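Local coordinates for Er-derived vesicles protein ERV41 (Saccharomyces cerevisiae, PDB 3ZLC) that helps carry a subset of secretory proteins from the endoplasmic reticulum to the Golgi in COPII vesicles and supports retrograde transport, seen here through its lumenal domain, at residues A[47-50]-A[51-55]; A[147-150]-A[151-154]; A[160-163]-A[164-168]. One frame throughout, in Å; residues are numbered along the deposited sequence. Where two conformers were deposited one is given.

Contact 1: A[47-50]-A[51-55]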
loop_
_atom_site.group_PDB
_atom_site.type_symbol
_atom_site.label_atom_id
_atom_site.label_comp_id
_atom_site.label_asym_id
_atom_site.label_seq_id
_atom_site.Cartn_x
_atom_site.Cartn_y
_atom_site.Cartn_z
ATOM N N LYS A 47 6.461 -6.829 -13.987
ATOM C CA LYS A 47 6.558 -8.187 -13.468
ATOM C C LYS A 47 5.350 -8.475 -12.581
ATOM O O LYS A 47 5.105 -7.765 -11.592
ATOM C CB LYS A 47 7.850 -8.369 -12.664
ATOM C CG LYS A 47 7.960 -9.711 -11.945
ATOM C CD LYS A 47 9.342 -9.905 -11.323
ATOM C CE LYS A 47 9.577 -8.985 -10.124
ATOM N NZ LYS A 47 10.985 -9.062 -9.621
ATOM N N LEU A 48 4.597 -9.510 -12.940
ATOM C CA LEU A 48 3.463 -9.958 -12.130
ATOM C C LEU A 48 3.923 -10.462 -10.768
ATOM O O LEU A 48 4.795 -11.330 -10.671
ATOM C CB LEU A 48 2.680 -11.057 -12.849
ATOM C CG LEU A 48 1.441 -10.627 -13.636
ATOM C CD1 LEU A 48 0.849 -11.811 -14.393
ATOM C CD2 LEU A 48 0.404 -10.032 -12.714
ATOM N N VAL A 49 3.356 -9.902 -9.708
ATOM C CA VAL A 49 3.631 -10.404 -8.377
ATOM C C VAL A 49 2.590 -11.471 -8.082
ATOM O O VAL A 49 1.401 -11.183 -7.921
ATOM C CB VAL A 49 3.558 -9.304 -7.313
ATOM C CG1 VAL A 49 3.649 -9.931 -5.935
ATOM C CG2 VAL A 49 4.669 -8.308 -7.519
ATOM N N LEU A 50 3.032 -12.717 -8.050
ATOM C CA LEU A 50 2.118 -13.811 -7.797
ATOM C C LEU A 50 2.496 -14.484 -6.496
ATOM O O LEU A 50 1.734 -14.461 -5.527
ATOM C CB LEU A 50 2.149 -14.807 -8.956
ATOM C CG LEU A 50 1.435 -14.335 -10.226
ATOM C CD1 LEU A 50 1.715 -15.259 -11.395
ATOM C CD2 LEU A 50 -0.065 -14.231 -9.988
ATOM N N GLU A 51 3.699 -15.044 -6.466
ATOM C CA GLU A 51 4.117 -15.892 -5.360
ATOM C C GLU A 51 4.533 -15.142 -4.096
ATOM O O GLU A 51 4.574 -15.743 -3.025
ATOM C CB GLU A 51 5.218 -16.872 -5.805
ATOM C CG GLU A 51 6.527 -16.224 -6.236
ATOM C CD GLU A 51 7.598 -17.253 -6.566
ATOM O OE1 GLU A 51 7.452 -17.964 -7.585
ATOM O OE2 GLU A 51 8.591 -17.344 -5.809
ATOM N N GLU A 52 4.826 -13.843 -4.196
ATOM C CA GLU A 52 5.360 -13.115 -3.037
ATOM C C GLU A 52 4.277 -12.583 -2.105
ATOM O O GLU A 52 4.580 -12.105 -1.008
ATOM C CB GLU A 52 6.272 -11.955 -3.464
ATOM C CG GLU A 52 7.665 -12.373 -3.917
ATOM C CD GLU A 52 7.829 -12.278 -5.414
ATOM O OE1 GLU A 52 6.797 -12.311 -6.121
ATOM O OE2 GLU A 52 8.985 -12.172 -5.881
ATOM N N LEU A 53 3.022 -12.643 -2.545
ATOM C CA LEU A 53 1.929 -12.120 -1.732
ATOM C C LEU A 53 0.851 -13.158 -1.506
ATOM O O LEU A 53 0.648 -14.061 -2.322
ATOM C CB LEU A 53 1.302 -10.882 -2.375
ATOM C CG LEU A 53 2.159 -9.642 -2.593
ATOM C CD1 LEU A 53 1.433 -8.646 -3.502
ATOM C CD2 LEU A 53 2.535 -8.972 -1.262
ATOM N N GLN A 54 0.170 -13.047 -0.377
ATOM C CA GLN A 54 -1.022 -13.848 -0.138
ATOM C C GLN A 54 -2.230 -12.990 -0.476
ATOM O O GLN A 54 -2.277 -11.814 -0.105
ATOM C CB GLN A 54 -1.076 -14.305 1.321
ATOM C CG GLN A 54 0.002 -15.327 1.658
ATOM C CD GLN A 54 -0.002 -16.490 0.682
ATOM O OE1 GLN A 54 0.968 -16.719 -0.037
ATOM N NE2 GLN A 54 -1.106 -17.218 0.643
ATOM N N LEU A 55 -3.182 -13.562 -1.197
ATOM C CA LEU A 55 -4.443 -12.886 -1.494
ATOM C C LEU A 55 -5.543 -13.742 -0.881
ATOM O O LEU A 55 -5.733 -14.893 -1.268
ATOM C CB LEU A 55 -4.657 -12.731 -3.004
ATOM C CG LEU A 55 -4.053 -11.465 -3.621
ATOM C CD1 LEU A 55 -2.541 -11.566 -3.640
ATOM C CD2 LEU A 55 -4.589 -11.205 -5.028
#
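Val49 and Leu50 bury the most surface where the chain leaves one beta sheet and turns into the next, Val49 by packing on Leu53 and Leu50 by lying against Glu51, an example of how a short connection can carry core packing. Strand 47-48 pairs with strand 35-41 in the eight-stranded sheet, whereas strand 53-57 is an outermost strand of the six-stranded one; the turn between them joins the two sheets. It is a type I beta turn from Leu50 to Leu53. Its backbone gives no hydrogen bond between the two segments, and Leu50 O even lies 3.4 Å from Leu53 O, acceptor against acceptor.

With CG1 anti to the backbone N (chi1 172°), Val49 sets that methyl against Leu53: CG1 is 3.5 Å from Leu53 CD1 and 3.7 Å from Leu53 CG. The two branches meet at a slant, and both side chains also touch Ile123; Val49 reaches Val39 as well, and Leu53 reaches Ile37. The bent chain of Glu52 brings its OE1 to 4.0 Å from Val49 CG1. Leu50 is covered mainly close to its backbone, where Glu51 CB lies 3.7 Å from Leu50 C, while its isobutyl group leads outward.

Apolar packing of Val49 on Leu53 thus spans the turn, with Glu52 OE1 at its margin, and the bend appears to owe more to burial of these methyl groups than to polar bonding.

Contact 2: A[147-150]-A[151-154]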
loop_
_atom_site.group_PDB
_atom_site.type_symbol
_atom_site.label_atom_id
_atom_site.label_comp_id
_atom_site.label_asym_id
_atom_site.label_seq_id
_atom_site.Cartn_x
_atom_site.Cartn_y
_atom_site.Cartn_z
ATOM N N ALA A 147 -12.795 -7.120 -15.804
ATOM C CA ALA A 147 -13.736 -7.204 -14.676
ATOM C C ALA A 147 -14.936 -6.280 -14.861
ATOM O O ALA A 147 -14.760 -5.104 -15.209
ATOM C CB ALA A 147 -13.037 -6.875 -13.374
ATOM N N PRO A 148 -16.158 -6.808 -14.624
ATOM C CA PRO A 148 -17.358 -5.971 -14.727
ATOM C C PRO A 148 -17.198 -4.832 -13.732
ATOM O O PRO A 148 -16.868 -5.103 -12.571
ATOM C CB PRO A 148 -18.492 -6.905 -14.276
ATOM C CG PRO A 148 -17.931 -8.290 -14.342
ATOM C CD PRO A 148 -16.461 -8.142 -14.076
ATOM N N LEU A 149 -17.382 -3.594 -14.182
ATOM C CA LEU A 149 -17.141 -2.431 -13.332
ATOM C C LEU A 149 -17.870 -2.565 -11.995
ATOM O O LEU A 149 -17.326 -2.214 -10.950
ATOM C CB LEU A 149 -17.545 -1.145 -14.061
ATOM C CG LEU A 149 -16.725 -0.852 -15.319
ATOM C CD1 LEU A 149 -17.151 0.443 -16.002
ATOM C CD2 LEU A 149 -15.247 -0.818 -14.972
ATOM N N GLU A 150 -19.088 -3.106 -12.054
ATOM C CA GLU A 150 -19.927 -3.364 -10.882
ATOM C C GLU A 150 -19.140 -4.028 -9.752
ATOM O O GLU A 150 -19.295 -3.684 -8.575
ATOM C CB GLU A 150 -21.098 -4.250 -11.312
ATOM C CG GLU A 150 -22.083 -4.628 -10.217
ATOM C CD GLU A 150 -23.232 -5.492 -10.741
ATOM O OE1 GLU A 150 -23.342 -5.657 -11.979
ATOM O OE2 GLU A 150 -24.024 -6.006 -9.917
ATOM N N GLU A 151 -18.258 -4.948 -10.134
ATOM C CA GLU A 151 -17.484 -5.746 -9.188
ATOM C C GLU A 151 -16.281 -5.027 -8.631
ATOM O O GLU A 151 -15.753 -5.430 -7.590
ATOM C CB GLU A 151 -16.999 -7.029 -9.865
ATOM C CG GLU A 151 -18.126 -7.862 -10.407
ATOM C CD GLU A 151 -19.273 -7.925 -9.426
ATOM O OE1 GLU A 151 -19.027 -8.284 -8.253
ATOM O OE2 GLU A 151 -20.417 -7.601 -9.823
ATOM N N LEU A 152 -15.842 -3.983 -9.335
ATOM C CA LEU A 152 -14.595 -3.287 -9.018
ATOM C C LEU A 152 -14.822 -2.123 -8.074
ATOM O O LEU A 152 -15.596 -1.216 -8.374
ATOM C CB LEU A 152 -13.951 -2.725 -10.281
ATOM C CG LEU A 152 -13.366 -3.671 -11.312
ATOM C CD1 LEU A 152 -12.454 -2.875 -12.223
ATOM C CD2 LEU A 152 -12.603 -4.767 -10.606
ATOM N N LYS A 153 -14.136 -2.138 -6.938
ATOM C CA LYS A 153 -14.208 -1.025 -6.008
ATOM C C LYS A 153 -12.848 -0.889 -5.362
ATOM O O LYS A 153 -12.366 -1.834 -4.730
ATOM C CB LYS A 153 -15.270 -1.278 -4.937
ATOM C CG LYS A 153 -16.699 -1.331 -5.453
ATOM C CD LYS A 153 -17.700 -1.106 -4.329
ATOM C CE LYS A 153 -18.131 -2.408 -3.695
ATOM N NZ LYS A 153 -18.921 -3.240 -4.643
ATOM N N PHE A 154 -12.219 0.273 -5.520
ATOM C CA PHE A 154 -10.860 0.444 -5.005
ATOM C C PHE A 154 -10.762 1.180 -3.669
ATOM O O PHE A 154 -9.686 1.650 -3.285
ATOM C CB PHE A 154 -9.941 1.041 -6.082
ATOM C CG PHE A 154 -9.691 0.093 -7.232
ATOM C CD1 PHE A 154 -8.891 -1.030 -7.056
ATOM C CD2 PHE A 154 -10.279 0.307 -8.476
ATOM C CE1 PHE A 154 -8.667 -1.926 -8.114
ATOM C CE2 PHE A 154 -10.060 -0.577 -9.538
ATOM C CZ PHE A 154 -9.255 -1.695 -9.356
HETATM O O HOH W 1 -18.937 -0.351 -8.336
#
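Glu151 N reaches back to Pro148 O at 2.8 Å, and Leu152 N does the same to Leu149 O at 2.8 Å, two successive i+3 to i backbone hydrogen bonds, the 3-10 pattern. In both, the donor stands above the carbonyl plane, 57° out of it for the second. The turn lies in the connection between strands 130-136 and 156-163. A water bridges Glu150 O and Leu152 O, but only weakly.

Around this backbone core the side chains divide by chemistry. Glu150 and Glu151 run side by side in the same direction, their carboxylate planes 49° apart, with Glu150 OE2 3.9 Å from Glu151 OE2, a proximity that would probably disfavour full charge on both. Glu151 is bent at chi2 (-43°), and that fold brings its OE2 back to 3.4 Å from Glu150 CG, while Glu151 CG lies 4.0 Å from Pro148 CG, alongside the proline ring. Shortening Glu151 to an alanine removes CG and the carboxylate, which is likely to uncover part of the Pro148 ring and leave the Glu150 chain without its neighbour alongside. Lys153 NZ bonds to Pro112 O, and lies 4.0 Å from Glu150 O. On the inner side Ala147, itself against Trp34, faces Leu152, which also packs on Leu186. The closest apolar approach of the turn is there, Ala147 CB to Leu152 CD2, 3.5 Å.

Contact 3: A[160-163]-A[164-168]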
loop_
_atom_site.group_PDB
_atom_site.type_symbol
_atom_site.label_atom_id
_atom_site.label_comp_id
_atom_site.label_asym_id
_atom_site.label_seq_id
_atom_site.Cartn_x
_atom_site.Cartn_y
_atom_site.Cartn_z
ATOM N N GLU A 160 -0.459 -1.929 6.689
ATOM C CA GLU A 160 0.989 -1.694 6.633
ATOM C C GLU A 160 1.449 -1.405 5.218
ATOM O O GLU A 160 0.966 -2.021 4.261
ATOM C CB GLU A 160 1.779 -2.915 7.151
ATOM C CG GLU A 160 3.307 -2.626 7.167
ATOM C CD GLU A 160 4.155 -3.826 7.569
ATOM O OE1 GLU A 160 3.587 -4.923 7.771
ATOM O OE2 GLU A 160 5.398 -3.666 7.667
ATOM N N PHE A 161 2.390 -0.469 5.094
ATOM C CA PHE A 161 3.144 -0.285 3.862
ATOM C C PHE A 161 4.503 0.283 4.269
ATOM O O PHE A 161 4.590 1.430 4.703
ATOM C CB PHE A 161 2.441 0.671 2.899
ATOM C CG PHE A 161 3.067 0.691 1.544
ATOM C CD1 PHE A 161 2.875 -0.374 0.674
ATOM C CD2 PHE A 161 3.879 1.750 1.147
ATOM C CE1 PHE A 161 3.464 -0.385 -0.583
ATOM C CE2 PHE A 161 4.472 1.747 -0.102
ATOM C CZ PHE A 161 4.270 0.677 -0.967
ATOM N N SER A 162 5.548 -0.532 4.175
ATOM C CA SER A 162 6.859 -0.146 4.702
ATOM C C SER A 162 7.944 -0.695 3.790
ATOM O O SER A 162 7.672 -1.557 2.927
ATOM C CB SER A 162 7.049 -0.680 6.131
ATOM O OG SER A 162 7.044 -2.098 6.137
ATOM N N PHE A 163 9.161 -0.190 3.982
ATOM C CA PHE A 163 10.332 -0.574 3.187
ATOM C C PHE A 163 11.393 -1.078 4.128
ATOM O O PHE A 163 11.778 -0.370 5.083
ATOM C CB PHE A 163 10.903 0.649 2.461
ATOM C CG PHE A 163 9.966 1.235 1.447
ATOM C CD1 PHE A 163 8.995 2.148 1.825
ATOM C CD2 PHE A 163 10.032 0.838 0.115
ATOM C CE1 PHE A 163 8.110 2.686 0.891
ATOM C CE2 PHE A 163 9.148 1.374 -0.839
ATOM C CZ PHE A 163 8.189 2.296 -0.443
ATOM N N GLY A 164 11.881 -2.289 3.871
ATOM C CA GLY A 164 12.993 -2.819 4.642
ATOM C C GLY A 164 12.566 -3.587 5.883
ATOM O O GLY A 164 11.491 -4.199 5.914
ATOM N N ASP A 165 13.425 -3.588 6.900
ATOM C CA ASP A 165 13.148 -4.324 8.126
ATOM C C ASP A 165 12.319 -3.479 9.107
ATOM O O ASP A 165 12.594 -2.298 9.309
ATOM C CB ASP A 165 14.469 -4.697 8.798
ATOM C CG ASP A 165 15.287 -5.670 7.969
ATOM O OD1 ASP A 165 14.680 -6.500 7.272
ATOM O OD2 ASP A 165 16.531 -5.590 8.003
ATOM N N PHE A 166 11.325 -4.080 9.740
ATOM C CA PHE A 166 10.544 -3.324 10.710
ATOM C C PHE A 166 11.455 -2.992 11.894
ATOM O O PHE A 166 12.411 -3.721 12.181
ATOM C CB PHE A 166 9.299 -4.098 11.147
ATOM C CG PHE A 166 8.053 -3.244 11.219
ATOM C CD1 PHE A 166 7.457 -2.751 10.053
ATOM C CD2 PHE A 166 7.481 -2.926 12.450
ATOM C CE1 PHE A 166 6.311 -1.954 10.113
ATOM C CE2 PHE A 166 6.327 -2.145 12.522
ATOM C CZ PHE A 166 5.745 -1.651 11.347
ATOM N N TYR A 167 11.222 -1.854 12.541
ATOM C CA TYR A 167 12.076 -1.472 13.671
ATOM C C TYR A 167 11.205 -0.748 14.693
ATOM O O TYR A 167 10.119 -0.278 14.338
ATOM C CB TYR A 167 13.270 -0.625 13.196
ATOM C CG TYR A 167 12.896 0.614 12.425
ATOM C CD1 TYR A 167 12.554 0.544 11.078
ATOM C CD2 TYR A 167 12.908 1.863 13.038
ATOM C CE1 TYR A 167 12.215 1.694 10.359
ATOM C CE2 TYR A 167 12.567 3.012 12.330
ATOM C CZ TYR A 167 12.231 2.916 10.992
ATOM O OH TYR A 167 11.895 4.054 10.290
ATOM N N PRO A 168 11.659 -0.671 15.956
ATOM C CA PRO A 168 10.753 -0.210 17.020
ATOM C C PRO A 168 10.314 1.250 16.877
ATOM O O PRO A 168 9.271 1.630 17.416
ATOM C CB PRO A 168 11.597 -0.376 18.289
ATOM C CG PRO A 168 12.555 -1.466 17.946
ATOM C CD PRO A 168 12.902 -1.247 16.508
HETATM O O HOH W 2 12.436 -0.169 7.749
#
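The contact between Glu160 and Phe166 is local and spans a sharp bend, in which the loop that leaves the end of strand 156-163 swings round and sets an aromatic ring beside the polar side chains of that strand. The strand belongs to the six-stranded sheet and pairs there with strand 19-28. Glu160 and Ser162 lie two residues apart, their side chains on the same side of the strand, and Phe166 comes at Glu160 from the opposite direction.

Glu160 OE2 does most of the touching. Its chain is extended, CG anti to the backbone N (chi1 -177°), and this carries the oxygen to 3.1 Å from Phe166 CE1 and 3.3 Å from Phe166 CD1. The approach to the ring is oblique, and carboxylate and ring planes stand 79° apart. Ser162 OG meets the same ring at its edge, 4.0 Å from Phe166 CD1. The Ser162 hydroxyl also donates to Glu160 OE2 over 2.7 Å, on the anti side of the carboxylate and tilted from its plane, which restrains the acid's rotation. Asn23 on the neighbouring strand 19-28 bonds both Ser162 OG and Gly164 O, so the serine sits between strand partner and acid.

The bend itself depends on Gly164, whose backbone (phi 90°) would drive a side chain against Phe163 O. Inside it a water lies 2.8 Å from Phe163 O and 2.6 Å from Asp165 O. Asp165 OD2 accepts a hydrogen bond from Asp208 N.

With its oxygen near CD1 and CE1 of Phe166, the acid may gain a weak attraction to their C-H groups; together with the serine bond this probably gives it two modest restraints instead of one strong salt bridge.

How the contacts relate
Contacts 1 and 3 both reach the six-stranded sheet, contact 1 from the larger sheet and contact 3 on leaving strand 156-163; their centres lie about 19 Å apart. Contact 2 stands off in the connection that precedes strand 156-163, its centre about 31 Å from that of contact 3 and across the middle of the chain. All three are partly buried: Val49, Leu53, Leu152, Ser162 and Phe163 lie inside, whereas Leu50, Glu150 and Phe166 are exposed. Contact 1 relies on methyl packing, contact 2 on backbone hydrogen bonds with paired acids outside, and contact 3 on a serine, an acid and a ring. None touches another; each shapes a change of direction in the chain.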